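Local coordinates for periplasmic binding protein/LacI transcriptional regulator (Clostridium phytofermentans, PDB 3BRS) that probably binds a sugar between two alpha/beta lobes for uptake, as related solute-binding proteins do, at residues Ile118-Val123 with Lys219-Asp224; Gly135-Val140 with Ser192-Leu197; Asp179-Leu184 with Thr203-Ala208. All coordinates share one frame; numbering follows the deposited sequence.

How the interactions relate
All three contacts lie in the lobe built on the mixed sheet. Interaction 2 is the sheet itself: strands 133-138 and 191-196 run side by side, joined by backbone hydrogen bonds. Interactions 1 and 3 are van der Waals packing without hydrogen bonds between their segments. Interaction 1 lays helix 113-127 on strand 219-224, the next strand after 191-196; it is aliphatic and touches one carbonyl. Interaction 3 pairs helices 174-187 and 199-211, which meet the sheet through Ile137, Met194 and Leu220; it turns a threonine hydroxyl onto an alanine. Only interaction 2 has all its touching residues buried. Interactions 1 and 3 each have one partly exposed residue, Val123 and Val182.

Interaction 1: Ile118-Val123 with Lys219-Asp224; sequences IRIGAV and KLVCID
Ile120 points from helix 113-127 toward strand 219-224 and carries most of this contact. Its CD1 methyl reaches CB of Val221 at 3.5 Å, a close approach for two carbons. CD1 also lies 4.0 Å from CG2 of Val221. The two side chains run antiparallel alongside each other. A chi2 of -54° folds the ethyl arm of Ile120 so that CD1 comes onto CB of Val221. Its chi1 of -109° is away from the staggered positions, which is consistent with a side chain fitted into a confined space. The same arm brings CG1 of Ile120 to 3.6 Å from the carbonyl O of Cys222. The other branch turns toward Ile223: CG2 of Ile120 meets CG1 of Ile223 at 4.1 Å, at a slant. Ile120 therefore spans three successive strand residues.

Val123, one helical turn on, makes a lighter contact. Its CG1 is the branch that meets Val221, 4.1 Å from CG1 of that residue. The side chain of Cys222 points away from the helix, where it touches Ala202 of helix 199-211; its backbone alone faces Ile120. The helix runs nearly antiparallel to the strand, at 171° with the axes 8.9 Å apart. Neighbouring strand 240-243 continues the apolar surface: Ile120 also touches Val242, and Val123 touches Ala240. Helix 199-211 covers the opposite face of the strand. A helix packed antiparallel on the strands of a sheet sandwiched between helices is characteristic of the Rossmann-like alpha/beta lobe of periplasmic binding proteins.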
# COMPACT_ATOMS: atom_id res chain seq x y z
N ILE A 118 7.09 1.48 -11.49
CA ILE A 118 7.75 1.95 -12.71
C ILE A 118 8.49 3.26 -12.51
O ILE A 118 9.63 3.42 -13.07
CB ILE A 118 6.71 2.15 -13.92
CG1 ILE A 118 6.06 0.80 -14.31
CG2 ILE A 118 7.40 2.76 -15.14
CD1 ILE A 118 5.17 0.88 -15.53
N ARG A 119 7.93 4.26 -11.81
CA ARG A 119 8.70 5.54 -11.77
C ARG A 119 9.89 5.36 -10.83
O ARG A 119 11.01 5.78 -11.11
CB ARG A 119 7.89 6.73 -11.29
CG ARG A 119 6.80 7.20 -12.25
CD ARG A 119 5.60 7.66 -11.49
NE ARG A 119 5.34 9.11 -11.28
CZ ARG A 119 6.11 10.16 -11.65
NH1 ARG A 119 7.28 10.02 -12.29
NH2 ARG A 119 5.72 11.40 -11.34
N ILE A 120 9.69 4.65 -9.75
CA ILE A 120 10.84 4.37 -8.86
C ILE A 120 11.87 3.39 -9.59
O ILE A 120 13.11 3.54 -9.42
CB ILE A 120 10.26 4.06 -7.40
CG1 ILE A 120 10.51 5.17 -6.35
CG2 ILE A 120 10.13 2.58 -7.03
CD1 ILE A 120 11.91 5.62 -6.13
N GLY A 121 11.38 2.46 -10.45
CA GLY A 121 12.30 1.63 -11.24
C GLY A 121 13.20 2.48 -12.10
O GLY A 121 14.40 2.21 -12.24
N ALA A 122 12.62 3.51 -12.70
CA ALA A 122 13.37 4.37 -13.64
C ALA A 122 14.37 5.22 -12.91
O ALA A 122 15.47 5.42 -13.42
CB ALA A 122 12.49 5.21 -14.54
N VAL A 123 14.05 5.71 -11.73
CA VAL A 123 15.07 6.40 -10.90
C VAL A 123 16.26 5.43 -10.61
O VAL A 123 17.42 5.80 -10.73
CB VAL A 123 14.42 6.92 -9.56
CG1 VAL A 123 15.50 7.33 -8.53
CG2 VAL A 123 13.44 8.09 -9.82
N LYS A 219 22.49 3.96 -1.35
CA LYS A 219 21.32 4.81 -1.49
C LYS A 219 19.98 4.03 -1.48
O LYS A 219 19.90 2.86 -1.87
CB LYS A 219 21.44 5.59 -2.78
CG LYS A 219 22.51 6.73 -2.71
CD LYS A 219 22.76 7.17 -4.17
CE LYS A 219 23.93 8.11 -4.37
NZ LYS A 219 24.62 7.74 -5.65
N LEU A 220 18.96 4.75 -1.03
CA LEU A 220 17.67 4.24 -0.71
C LEU A 220 16.64 5.07 -1.45
O LEU A 220 16.66 6.33 -1.50
CB LEU A 220 17.45 4.25 0.81
CG LEU A 220 16.09 3.88 1.42
CD1 LEU A 220 15.63 2.43 1.10
CD2 LEU A 220 16.10 4.08 2.92
N VAL A 221 15.75 4.35 -2.09
CA VAL A 221 14.60 4.93 -2.76
C VAL A 221 13.40 4.11 -2.29
O VAL A 221 13.56 2.93 -1.86
CB VAL A 221 14.75 4.81 -4.33
CG1 VAL A 221 15.92 5.65 -4.82
CG2 VAL A 221 14.99 3.41 -4.76
N CYS A 222 12.21 4.71 -2.33
CA CYS A 222 11.00 3.99 -1.84
C CYS A 222 9.74 4.57 -2.41
O CYS A 222 9.69 5.74 -2.85
CB CYS A 222 10.88 4.04 -0.29
SG CYS A 222 10.90 5.82 0.29
N ILE A 223 8.71 3.75 -2.32
CA ILE A 223 7.31 4.16 -2.35
C ILE A 223 6.85 4.33 -0.88
O ILE A 223 7.03 3.44 -0.04
CB ILE A 223 6.41 3.15 -3.07
CG1 ILE A 223 6.91 2.93 -4.51
CG2 ILE A 223 4.96 3.62 -3.03
CD1 ILE A 223 6.34 1.62 -5.21
N ASP A 224 6.28 5.52 -0.58
CA ASP A 224 6.04 5.93 0.78
C ASP A 224 4.64 6.44 1.01
O ASP A 224 3.90 6.85 0.08
CB ASP A 224 7.10 6.95 1.18
CG ASP A 224 7.00 7.38 2.64
OD1 ASP A 224 6.85 6.48 3.52
OD2 ASP A 224 7.09 8.63 2.90

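Interaction 2: Gly135-Val140 with Ser192-Leu197; sequences GVISFV and SVMVGL
Gly135 and Ile137 exchange backbone hydrogen bonds with Val193, Val195 and Leu197, and these bonds form the tight part of the contact. Gly135 N donates to Val193 O (2.9 Å) and Gly135 O accepts from Val195 N (2.7 Å). Ile137 N donates a hydrogen bond to Val195 O (2.7 Å), and Ile137 O accepts one from Leu197 N (2.9 Å). The strands run parallel, 14° apart.

On one face the Met194 chain is kinked twice along its length and lays its thioether over Gly135, which has no side chain to obstruct it. The Met194 CE methyl ends 3.6 Å from CG1 of Ile137. Leu184 of helix 174-187 packs against both residues. On the other face Val136 CG1 meets Leu197 CG more loosely, at 4.2 Å.

The pairing slackens where the strands end. There the Phe139 ring presents its edge, at CE1, to CB of Leu197 (3.9 Å), the two side chains nearly perpendicular. Still, this end is buried rather than open to solvent: Arg149 NH1 hydrogen-bonds Leu197 O, and helix 144-157 packs on Phe139. Adjacent parallel strands with helices on both faces are typical of the central sheet of a periplasmic binding protein lobe.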
# COMPACT_ATOMS: atom_id res chain seq x y z
N GLY A 135 19.01 -4.07 -3.93
CA GLY A 135 18.27 -4.98 -3.06
C GLY A 135 16.89 -4.43 -2.85
O GLY A 135 16.69 -3.20 -2.73
N VAL A 136 15.91 -5.33 -2.77
CA VAL A 136 14.54 -4.90 -2.49
C VAL A 136 13.93 -5.42 -1.19
O VAL A 136 13.94 -6.63 -0.88
CB VAL A 136 13.58 -5.33 -3.60
CG1 VAL A 136 12.18 -4.72 -3.49
CG2 VAL A 136 14.18 -5.03 -4.96
N ILE A 137 13.36 -4.50 -0.43
CA ILE A 137 12.52 -4.87 0.71
C ILE A 137 11.06 -4.57 0.33
O ILE A 137 10.60 -3.34 0.17
CB ILE A 137 12.86 -4.13 2.02
CG1 ILE A 137 14.32 -4.25 2.42
CG2 ILE A 137 11.94 -4.73 3.19
CD1 ILE A 137 14.86 -5.78 2.41
N SER A 138 10.34 -5.68 0.19
CA SER A 138 8.90 -5.67 0.02
C SER A 138 8.20 -5.93 1.35
O SER A 138 8.84 -6.11 2.41
CB SER A 138 8.44 -6.64 -1.05
OG SER A 138 7.13 -6.26 -1.44
N PHE A 139 6.89 -5.88 1.28
CA PHE A 139 6.04 -6.02 2.41
C PHE A 139 5.25 -7.36 2.33
O PHE A 139 5.81 -8.46 2.61
CB PHE A 139 5.18 -4.78 2.64
CG PHE A 139 4.39 -4.24 1.44
CD1 PHE A 139 5.05 -3.59 0.37
CD2 PHE A 139 3.01 -4.17 1.48
CE1 PHE A 139 4.34 -3.01 -0.75
CE2 PHE A 139 2.25 -3.59 0.42
CZ PHE A 139 2.93 -2.96 -0.73
N VAL A 140 3.99 -7.33 1.88
CA VAL A 140 3.14 -8.58 2.02
C VAL A 140 2.99 -9.09 0.66
O VAL A 140 2.29 -8.49 -0.11
CB VAL A 140 1.71 -8.38 2.66
CG1 VAL A 140 0.90 -9.79 2.69
CG2 VAL A 140 1.87 -7.94 4.06
N SER A 192 24.26 -1.18 -4.11
CA SER A 192 24.54 0.22 -3.95
C SER A 192 23.22 0.99 -3.89
O SER A 192 23.23 2.23 -3.74
CB SER A 192 25.26 0.69 -5.21
OG SER A 192 24.39 0.48 -6.33
N VAL A 193 22.09 0.29 -4.07
CA VAL A 193 20.74 0.88 -4.02
C VAL A 193 19.84 -0.13 -3.35
O VAL A 193 19.71 -1.26 -3.82
CB VAL A 193 20.09 1.22 -5.42
CG1 VAL A 193 18.85 2.06 -5.22
CG2 VAL A 193 20.98 2.05 -6.34
N MET A 194 19.24 0.29 -2.24
CA MET A 194 18.11 -0.40 -1.66
C MET A 194 16.73 0.18 -2.03
O MET A 194 16.50 1.43 -2.09
CB MET A 194 18.29 -0.48 -0.12
CG MET A 194 19.46 -1.39 0.25
SD MET A 194 19.08 -3.24 0.23
CE MET A 194 17.45 -3.38 0.85
N VAL A 195 15.78 -0.72 -2.32
CA VAL A 195 14.38 -0.24 -2.60
C VAL A 195 13.41 -0.70 -1.52
O VAL A 195 13.31 -1.89 -1.24
CB VAL A 195 13.92 -0.75 -3.97
CG1 VAL A 195 12.59 -0.13 -4.36
CG2 VAL A 195 14.97 -0.41 -5.01
N GLY A 196 12.70 0.22 -0.89
CA GLY A 196 11.62 -0.18 0.07
C GLY A 196 10.29 0.12 -0.60
O GLY A 196 10.04 1.26 -1.03
N LEU A 197 9.39 -0.87 -0.67
CA LEU A 197 8.13 -0.73 -1.47
C LEU A 197 6.90 -0.14 -0.66
O LEU A 197 5.79 0.13 -1.16
CB LEU A 197 7.80 -2.09 -2.17
CG LEU A 197 8.75 -2.38 -3.38
CD1 LEU A 197 8.18 -3.69 -4.08
CD2 LEU A 197 8.83 -1.10 -4.27

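Interaction 3: Asp179-Leu184 with Thr203-Ala208; sequences DGTVEL and TGAARA
Thr181 and Ala205 bring the two helices nearest, with their CA atoms 5.5 Å apart. Helix segments 179-184 and 203-208 run in broadly the same direction and cross at -52°. Their axes approach to 8.4 Å. Small residues at the crossing go with this spacing: Ala205 and Ala208 each bring no more than a methyl, and Gly204 precedes Ala205.

Thr181 is the residue that fills the crossing. Its CG2 methyl lies anti to the backbone N and meets CB of Ala208 at 3.6 Å. Its hydroxyl takes the branch anti to the carbonyl carbon (chi1 -66°) and lies against Ala205. Thr181 OG1 is 3.3 Å from CA of Ala205 and 3.5 Å from CB of the same alanine. These are packing contacts. The polar need of the hydroxyl is met within its own helix, where Thr181 OG1 hydrogen-bonds the carbonyl O of Ala177. The threonine can therefore turn a hydroxyl toward an apolar neighbour without leaving it unpaired.

The two helices are part of an alpha/beta lobe. Helix 174-187 leads into strand 191-196, which leads into helix 199-211, and both helices lie on the same face of the sheet. Thr181 also touches Ile137 of strand 133-138, and Ala205 touches Leu220 of strand 219-224.

Val182 closes the outer edge of the contact. Its CG2 branch comes to 3.9 Å from CB of Ala208. The methyl of Ala208 is thus touched by both Thr181 and Val182, and Tyr178, one turn earlier on helix 174-187, packs on Ala208 as well. Val182 is partly exposed, whereas Thr181, Ala205 and Ala208 are buried.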
# COMPACT_ATOMS: atom_id res chain seq x y z
N ASP A 179 16.09 -6.32 9.81
CA ASP A 179 16.77 -7.64 9.65
C ASP A 179 17.07 -8.03 8.23
O ASP A 179 18.16 -8.42 7.94
CB ASP A 179 15.89 -8.73 10.18
CG ASP A 179 15.79 -8.70 11.65
OD1 ASP A 179 16.31 -7.75 12.29
OD2 ASP A 179 15.20 -9.67 12.15
N GLY A 180 16.08 -7.95 7.35
CA GLY A 180 16.26 -8.40 5.92
C GLY A 180 17.20 -7.48 5.20
O GLY A 180 17.94 -7.89 4.32
N THR A 181 17.21 -6.21 5.59
CA THR A 181 18.18 -5.26 5.05
C THR A 181 19.61 -5.57 5.49
O THR A 181 20.60 -5.56 4.70
CB THR A 181 17.82 -3.83 5.54
OG1 THR A 181 16.55 -3.48 4.94
CG2 THR A 181 18.77 -2.87 4.97
N VAL A 182 19.74 -5.88 6.79
CA VAL A 182 21.02 -6.30 7.29
C VAL A 182 21.44 -7.55 6.56
O VAL A 182 22.57 -7.65 6.13
CB VAL A 182 20.97 -6.52 8.83
CG1 VAL A 182 22.25 -7.29 9.30
CG2 VAL A 182 20.88 -5.11 9.56
N GLU A 183 20.54 -8.52 6.40
CA GLU A 183 20.92 -9.80 5.73
C GLU A 183 21.36 -9.58 4.29
O GLU A 183 22.42 -10.05 3.86
CB GLU A 183 19.78 -10.82 5.81
CG GLU A 183 20.01 -12.09 4.97
CD GLU A 183 18.89 -13.13 5.14
OE1 GLU A 183 17.69 -12.74 5.17
OE2 GLU A 183 19.22 -14.35 5.26
N LEU A 184 20.59 -8.82 3.53
CA LEU A 184 20.97 -8.55 2.15
C LEU A 184 22.27 -7.80 2.03
O LEU A 184 23.10 -8.18 1.20
CB LEU A 184 19.89 -7.73 1.40
CG LEU A 184 18.68 -8.34 0.67
CD1 LEU A 184 18.04 -9.48 1.44
CD2 LEU A 184 17.68 -7.23 0.39
N THR A 203 11.42 2.48 6.03
CA THR A 203 11.92 2.86 7.32
C THR A 203 12.88 1.84 7.91
O THR A 203 13.86 2.23 8.45
CB THR A 203 10.78 2.98 8.31
OG1 THR A 203 9.77 3.83 7.78
CG2 THR A 203 11.29 3.56 9.63
N GLY A 204 12.59 0.53 7.88
CA GLY A 204 13.49 -0.41 8.43
C GLY A 204 14.80 -0.47 7.69
O GLY A 204 15.83 -0.56 8.36
N ALA A 205 14.75 -0.36 6.34
CA ALA A 205 16.00 -0.24 5.51
C ALA A 205 16.80 0.98 5.84
O ALA A 205 18.02 0.88 5.85
CB ALA A 205 15.65 -0.18 4.01
N ALA A 206 16.15 2.14 6.07
CA ALA A 206 16.98 3.35 6.32
C ALA A 206 17.66 3.19 7.66
O ALA A 206 18.79 3.56 7.79
CB ALA A 206 16.11 4.56 6.34
N ARG A 207 16.98 2.66 8.70
CA ARG A 207 17.69 2.46 9.99
C ARG A 207 18.91 1.53 9.92
O ARG A 207 19.99 1.84 10.45
CB ARG A 207 16.76 1.90 11.05
CG ARG A 207 15.61 2.79 11.20
CD ARG A 207 15.09 2.69 12.56
NE ARG A 207 14.06 1.68 12.68
CZ ARG A 207 12.78 1.96 12.91
NH1 ARG A 207 11.91 0.98 13.05
NH2 ARG A 207 12.36 3.22 13.01
N ALA A 208 18.70 0.40 9.28
CA ALA A 208 19.69 -0.62 9.11
C ALA A 208 20.87 -0.05 8.36
O ALA A 208 22.02 -0.18 8.80
CB ALA A 208 19.10 -1.84 8.37